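Local coordinates for protein xylulokinase (PDB 5VM1) that probably phosphorylates D-xylulose at the expense of ATP, giving D-xylulose 5-phosphate and ADP, as an FGGY-family sugar kinase, at residues N273-Q277 against T294-M298; C249-K255 against F451-P457. One frame throughout, in Å; residues are numbered along the deposited sequence.

Contact 1: N273-Q277 against T294-M298; sequences NGAYQ and TWHQM
Where strand 267-273 ends beside the start of strand 295-301, Asn273 and Trp295 form an antiparallel hydrogen-bonded pair. Asn273 N donates to Trp295 O at 2.8 Å, and Trp295 N returns a bond to Asn273 O at 3.0 Å. Past this pair the chain leaves the sheet and folds over the Trp295 indole. Tyr276 CB sits 3.5 Å from the centroid of the five-membered ring of Trp295, over its face, a CH-pi contact. A chi1 of 167° sets Tyr276 CG anti to its N and carries the phenol beyond the indole, leaving CB over it. The two ring planes are 48° apart. Trp295 NE1 is bonded to Thr188 O, which helps to fix the ring's rotation. The two strands belong to the mixed sheet of the C-terminal FGGY domain, in the actin-like ATPase clan. Farther along, the Gln297 amide joins both ends of 273-277. Its NE2 reaches Gln277 O at 2.9 Å, in the carbonyl plane and on a lone pair, while OE1 takes a longer bond of 3.3 Å from Asn273 ND2, which stands well above the carbonyl plane. The Asn273 and Gln297 amides are almost perpendicular, at 84°. Thr394 OG1 and Ala392 O hold Gln297 from outside.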
loop_
_atom_site.group_PDB
_atom_site.type_symbol
_atom_site.label_atom_id
_atom_site.label_comp_id
_atom_site.label_asym_id
_atom_site.label_seq_id
_atom_site.Cartn_x
_atom_site.Cartn_y
_atom_site.Cartn_z
ATOM N N ASN A 273 5.739 -1.739 -13.385
ATOM C CA ASN A 273 5.497 -2.153 -14.772
ATOM C C ASN A 273 5.699 -1.026 -15.790
ATOM O O ASN A 273 5.332 0.132 -15.547
ATOM C CB ASN A 273 4.069 -2.688 -14.997
ATOM C CG ASN A 273 3.694 -3.846 -14.087
ATOM O OD1 ASN A 273 2.528 -4.006 -13.743
ATOM N ND2 ASN A 273 4.673 -4.653 -13.698
ATOM N N GLY A 274 6.200 -1.389 -16.971
ATOM C CA GLY A 274 6.303 -0.479 -18.100
ATOM C C GLY A 274 5.025 -0.289 -18.893
ATOM O O GLY A 274 4.971 0.577 -19.776
ATOM N N ALA A 275 3.999 -1.087 -18.596
ATOM C CA ALA A 275 2.693 -0.967 -19.221
ATOM C C ALA A 275 1.617 -1.369 -18.221
ATOM O O ALA A 275 1.905 -1.807 -17.102
ATOM C CB ALA A 275 2.597 -1.829 -20.485
ATOM N N TYR A 276 0.363 -1.149 -18.618
ATOM C CA TYR A 276 -0.785 -1.586 -17.836
ATOM C C TYR A 276 -0.996 -3.079 -18.059
ATOM O O TYR A 276 -1.278 -3.515 -19.179
ATOM C CB TYR A 276 -2.011 -0.772 -18.220
ATOM C CG TYR A 276 -3.333 -1.317 -17.731
ATOM C CD1 TYR A 276 -3.636 -1.416 -16.369
ATOM C CD2 TYR A 276 -4.297 -1.708 -18.652
ATOM C CE1 TYR A 276 -4.883 -1.895 -15.958
ATOM C CE2 TYR A 276 -5.494 -2.188 -18.264
ATOM C CZ TYR A 276 -5.798 -2.282 -16.937
ATOM O OH TYR A 276 -7.039 -2.779 -16.646
ATOM N N GLN A 277 -0.873 -3.860 -16.991
ATOM C CA GLN A 277 -0.807 -5.318 -17.074
ATOM C C GLN A 277 -1.782 -5.941 -16.078
ATOM O O GLN A 277 -1.379 -6.544 -15.078
ATOM C CB GLN A 277 0.628 -5.777 -16.818
ATOM C CG GLN A 277 1.626 -5.030 -17.652
ATOM C CD GLN A 277 3.041 -5.448 -17.382
ATOM O OE1 GLN A 277 3.980 -4.676 -17.590
ATOM N NE2 GLN A 277 3.212 -6.676 -16.921
ATOM N N THR A 294 3.852 4.884 -16.436
ATOM C CA THR A 294 4.335 3.828 -15.553
ATOM C C THR A 294 3.176 3.254 -14.741
ATOM O O THR A 294 2.293 3.992 -14.305
ATOM C CB THR A 294 5.432 4.374 -14.621
ATOM O OG1 THR A 294 6.467 4.989 -15.403
ATOM C CG2 THR A 294 6.012 3.291 -13.784
ATOM N N TRP A 295 3.161 1.935 -14.571
ATOM C CA TRP A 295 2.125 1.223 -13.833
ATOM C C TRP A 295 2.776 0.370 -12.756
ATOM O O TRP A 295 4.003 0.370 -12.587
ATOM C CB TRP A 295 1.286 0.334 -14.759
ATOM C CG TRP A 295 0.250 1.078 -15.517
ATOM C CD1 TRP A 295 -1.091 1.168 -15.214
ATOM C CD2 TRP A 295 0.450 1.876 -16.687
ATOM N NE1 TRP A 295 -1.732 1.965 -16.132
ATOM C CE2 TRP A 295 -0.815 2.404 -17.054
ATOM C CE3 TRP A 295 1.571 2.193 -17.472
ATOM C CZ2 TRP A 295 -0.977 3.233 -18.158
ATOM C CZ3 TRP A 295 1.409 3.011 -18.561
ATOM C CH2 TRP A 295 0.149 3.518 -18.900
ATOM N N HIS A 296 1.951 -0.366 -12.014
ATOM C CA HIS A 296 2.484 -1.379 -11.107
ATOM C C HIS A 296 1.446 -2.444 -10.804
ATOM O O HIS A 296 0.235 -2.215 -10.882
ATOM C CB HIS A 296 2.995 -0.769 -9.792
ATOM C CG HIS A 296 1.915 -0.426 -8.814
ATOM N ND1 HIS A 296 1.441 -1.317 -7.879
ATOM C CD2 HIS A 296 1.246 0.733 -8.600
ATOM C CE1 HIS A 296 0.509 -0.734 -7.149
ATOM N NE2 HIS A 296 0.377 0.514 -7.558
ATOM N N GLN A 297 1.959 -3.588 -10.378
ATOM C CA GLN A 297 1.160 -4.697 -9.893
ATOM C C GLN A 297 1.310 -4.836 -8.380
ATOM O O GLN A 297 2.322 -4.451 -7.788
ATOM C CB GLN A 297 1.567 -6.000 -10.583
ATOM C CG GLN A 297 0.925 -6.159 -11.915
ATOM C CD GLN A 297 1.731 -6.993 -12.868
ATOM O OE1 GLN A 297 2.926 -7.230 -12.662
ATOM N NE2 GLN A 297 1.077 -7.469 -13.915
ATOM N N MET A 298 0.298 -5.431 -7.763
ATOM C CA MET A 298 0.305 -5.621 -6.322
ATOM C C MET A 298 -0.310 -6.976 -6.033
ATOM O O MET A 298 -1.462 -7.225 -6.392
ATOM C CB MET A 298 -0.472 -4.505 -5.613
ATOM C CG MET A 298 0.326 -3.760 -4.584
ATOM S SD MET A 298 -0.716 -2.853 -3.450
ATOM C CE MET A 298 -1.389 -1.540 -4.433
#

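Contact 2: C249-K255 against F451-P457; sequences CGMGTVK and FTICTPP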
loop_
_atom_site.group_PDB
_atom_site.type_symbol
_atom_site.label_atom_id
_atom_site.label_comp_id
_atom_site.label_asym_id
_atom_site.label_seq_id
_atom_site.Cartn_x
_atom_site.Cartn_y
_atom_site.Cartn_z
ATOM N N CYS A 249 8.225 4.643 -4.584
ATOM C CA CYS A 249 9.097 5.758 -4.956
ATOM C C CYS A 249 10.177 5.985 -3.919
ATOM O O CYS A 249 11.313 6.307 -4.264
ATOM C CB CYS A 249 8.302 7.050 -5.133
ATOM S SG CYS A 249 7.283 7.144 -6.603
ATOM N N GLY A 250 9.851 5.809 -2.638
ATOM C CA GLY A 250 10.878 5.908 -1.614
ATOM C C GLY A 250 11.912 4.805 -1.716
ATOM O O GLY A 250 13.075 5.005 -1.368
ATOM N N MET A 251 11.507 3.636 -2.202
ATOM C CA MET A 251 12.376 2.475 -2.271
ATOM C C MET A 251 13.137 2.351 -3.581
ATOM O O MET A 251 14.034 1.507 -3.669
ATOM C CB MET A 251 11.556 1.203 -2.102
ATOM C CG MET A 251 12.384 0.059 -1.594
ATOM S SD MET A 251 12.179 0.090 0.169
ATOM C CE MET A 251 10.366 -0.092 0.131
ATOM N N GLY A 252 12.823 3.164 -4.589
ATOM C CA GLY A 252 13.410 2.996 -5.904
ATOM C C GLY A 252 12.746 1.937 -6.757
ATOM O O GLY A 252 13.318 1.536 -7.782
ATOM N N THR A 253 11.557 1.472 -6.381
ATOM C CA THR A 253 10.875 0.432 -7.142
ATOM C C THR A 253 9.968 1.069 -8.201
ATOM O O THR A 253 8.754 1.156 -8.061
ATOM C CB THR A 253 10.089 -0.464 -6.203
ATOM O OG1 THR A 253 10.914 -0.790 -5.089
ATOM C CG2 THR A 253 9.701 -1.722 -6.916
ATOM N N VAL A 254 10.598 1.552 -9.269
ATOM C CA VAL A 254 9.874 2.256 -10.320
ATOM C C VAL A 254 10.214 1.723 -11.716
ATOM O O VAL A 254 9.509 2.020 -12.688
ATOM C CB VAL A 254 10.139 3.767 -10.220
ATOM C CG1 VAL A 254 9.648 4.297 -8.905
ATOM C CG2 VAL A 254 11.611 4.037 -10.354
ATOM N N LYS A 255 11.345 0.893 -11.844
ATOM C CA LYS A 255 11.628 0.371 -13.189
ATOM C C LYS A 255 11.022 -1.012 -13.381
ATOM O O LYS A 255 10.837 -1.750 -12.408
ATOM C CB LYS A 255 13.134 0.278 -13.441
ATOM C CG LYS A 255 13.845 1.622 -13.602
ATOM C CD LYS A 255 15.238 1.465 -14.199
ATOM C CE LYS A 255 16.261 0.918 -13.211
ATOM N NZ LYS A 255 17.665 1.113 -13.754
ATOM N N PHE A 451 12.787 9.308 -12.775
ATOM C CA PHE A 451 13.545 8.064 -12.641
ATOM C C PHE A 451 14.968 8.307 -12.163
ATOM O O PHE A 451 15.580 7.393 -11.598
ATOM C CB PHE A 451 13.565 7.266 -13.946
ATOM C CG PHE A 451 12.261 6.604 -14.269
ATOM C CD1 PHE A 451 11.807 5.535 -13.513
ATOM C CD2 PHE A 451 11.484 7.041 -15.324
ATOM C CE1 PHE A 451 10.591 4.906 -13.806
ATOM C CE2 PHE A 451 10.273 6.420 -15.618
ATOM C CZ PHE A 451 9.831 5.347 -14.853
ATOM N N THR A 452 15.506 9.508 -12.353
ATOM C CA THR A 452 16.819 9.782 -11.785
ATOM C C THR A 452 16.744 10.147 -10.309
ATOM O O THR A 452 17.755 10.070 -9.618
ATOM C CB THR A 452 17.548 10.896 -12.563
ATOM O OG1 THR A 452 16.951 12.178 -12.316
ATOM C CG2 THR A 452 17.482 10.608 -14.041
ATOM N N ILE A 453 15.573 10.481 -9.791
ATOM C CA ILE A 453 15.448 10.847 -8.381
ATOM C C ILE A 453 15.144 9.632 -7.509
ATOM O O ILE A 453 15.764 9.432 -6.464
ATOM C CB ILE A 453 14.376 11.947 -8.227
ATOM C CG1 ILE A 453 14.769 13.164 -9.063
ATOM C CG2 ILE A 453 14.225 12.334 -6.783
ATOM C CD1 ILE A 453 16.185 13.629 -8.843
ATOM N N CYS A 454 14.200 8.796 -7.932
ATOM C CA CYS A 454 13.727 7.658 -7.144
ATOM C C CYS A 454 14.678 6.469 -7.292
ATOM O O CYS A 454 14.379 5.458 -7.929
ATOM C CB CYS A 454 12.319 7.288 -7.569
ATOM S SG CYS A 454 11.108 8.587 -7.291
ATOM N N THR A 455 15.840 6.583 -6.622
ATOM C CA THR A 455 16.914 5.600 -6.639
ATOM C C THR A 455 16.724 4.579 -5.521
ATOM O O THR A 455 16.068 4.860 -4.508
ATOM C CB THR A 455 18.284 6.288 -6.480
ATOM O OG1 THR A 455 18.344 7.013 -5.246
ATOM C CG2 THR A 455 18.581 7.262 -7.642
ATOM N N PRO A 456 17.245 3.363 -5.679
ATOM C CA PRO A 456 17.168 2.393 -4.579
ATOM C C PRO A 456 18.076 2.816 -3.441
ATOM O O PRO A 456 19.038 3.579 -3.646
ATOM C CB PRO A 456 17.649 1.083 -5.226
ATOM C CG PRO A 456 18.484 1.519 -6.403
ATOM C CD PRO A 456 17.853 2.804 -6.899
ATOM N N PRO A 457 17.785 2.398 -2.219
ATOM C CA PRO A 457 18.676 2.719 -1.098
ATOM C C PRO A 457 19.899 1.823 -1.119
ATOM O O PRO A 457 19.979 0.854 -1.867
ATOM C CB PRO A 457 17.810 2.456 0.137
ATOM C CG PRO A 457 16.791 1.452 -0.338
ATOM C CD PRO A 457 16.517 1.794 -1.770
#
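The side chains of Val254 and Phe451 run antiparallel, flank to flank: CG2 of the valine lies 3.5 Å from CD1 of the phenylalanine. Val254 O lies at the ring's edge, near its plane, 3.3 Å from Phe451 CE1. The other valine branch, CG1, faces Cys454 CB more loosely. Cys454 points its CB toward 249-255, and its SG, beside its own backbone N at chi1 -62°, packs 3.9 Å from Cys249 CB; Ile443 of helix 433-446 also touches this cysteine. Here the end of helix 243-251, which follows strand 236-242 of the six-stranded sheet and begins at the predicted proton acceptor Asp243, meets the turn that leads into strand 459-463, an edge strand of the seven-stranded sheet, so the contact joins the two halves of the actin-like FGGY fold. Gly252 leaves the helix with positive phi (82°), and its CA comes within 3.3 Å of Cys454 O in a CA-H...O contact. Met251 O receives a second such contact from Pro456 CA at 3.4 Å and meets Pro457 CD too, so the two prolines line up against the helix terminus. Arg439 hydrogen-bonds both Cys249 O and Thr455 O through NH1, bridging the two backbones.

How the contacts relate
From the N terminus, the chain first reaches 249-255 at the end of helix 243-251, then enters the mixed sheet through strands 259-263 and 267-273. Contact 1 closes a short loop here: 16 residues, including strand 285-288, separate 273-277 from 294-298. Contact 2 closes a far longer one, returning to 451-457 after 195 residues, and contact 1 lies wholly within that span. The shorter closure joins neighbouring strands of one sheet, whereas the longer ties the end of helix 243-251 to the turn after helix 450-453. The contacts are about 15 Å apart, between centres, yet they touch: Thr294 packs against Phe451 and against the carbonyl oxygen of Val254.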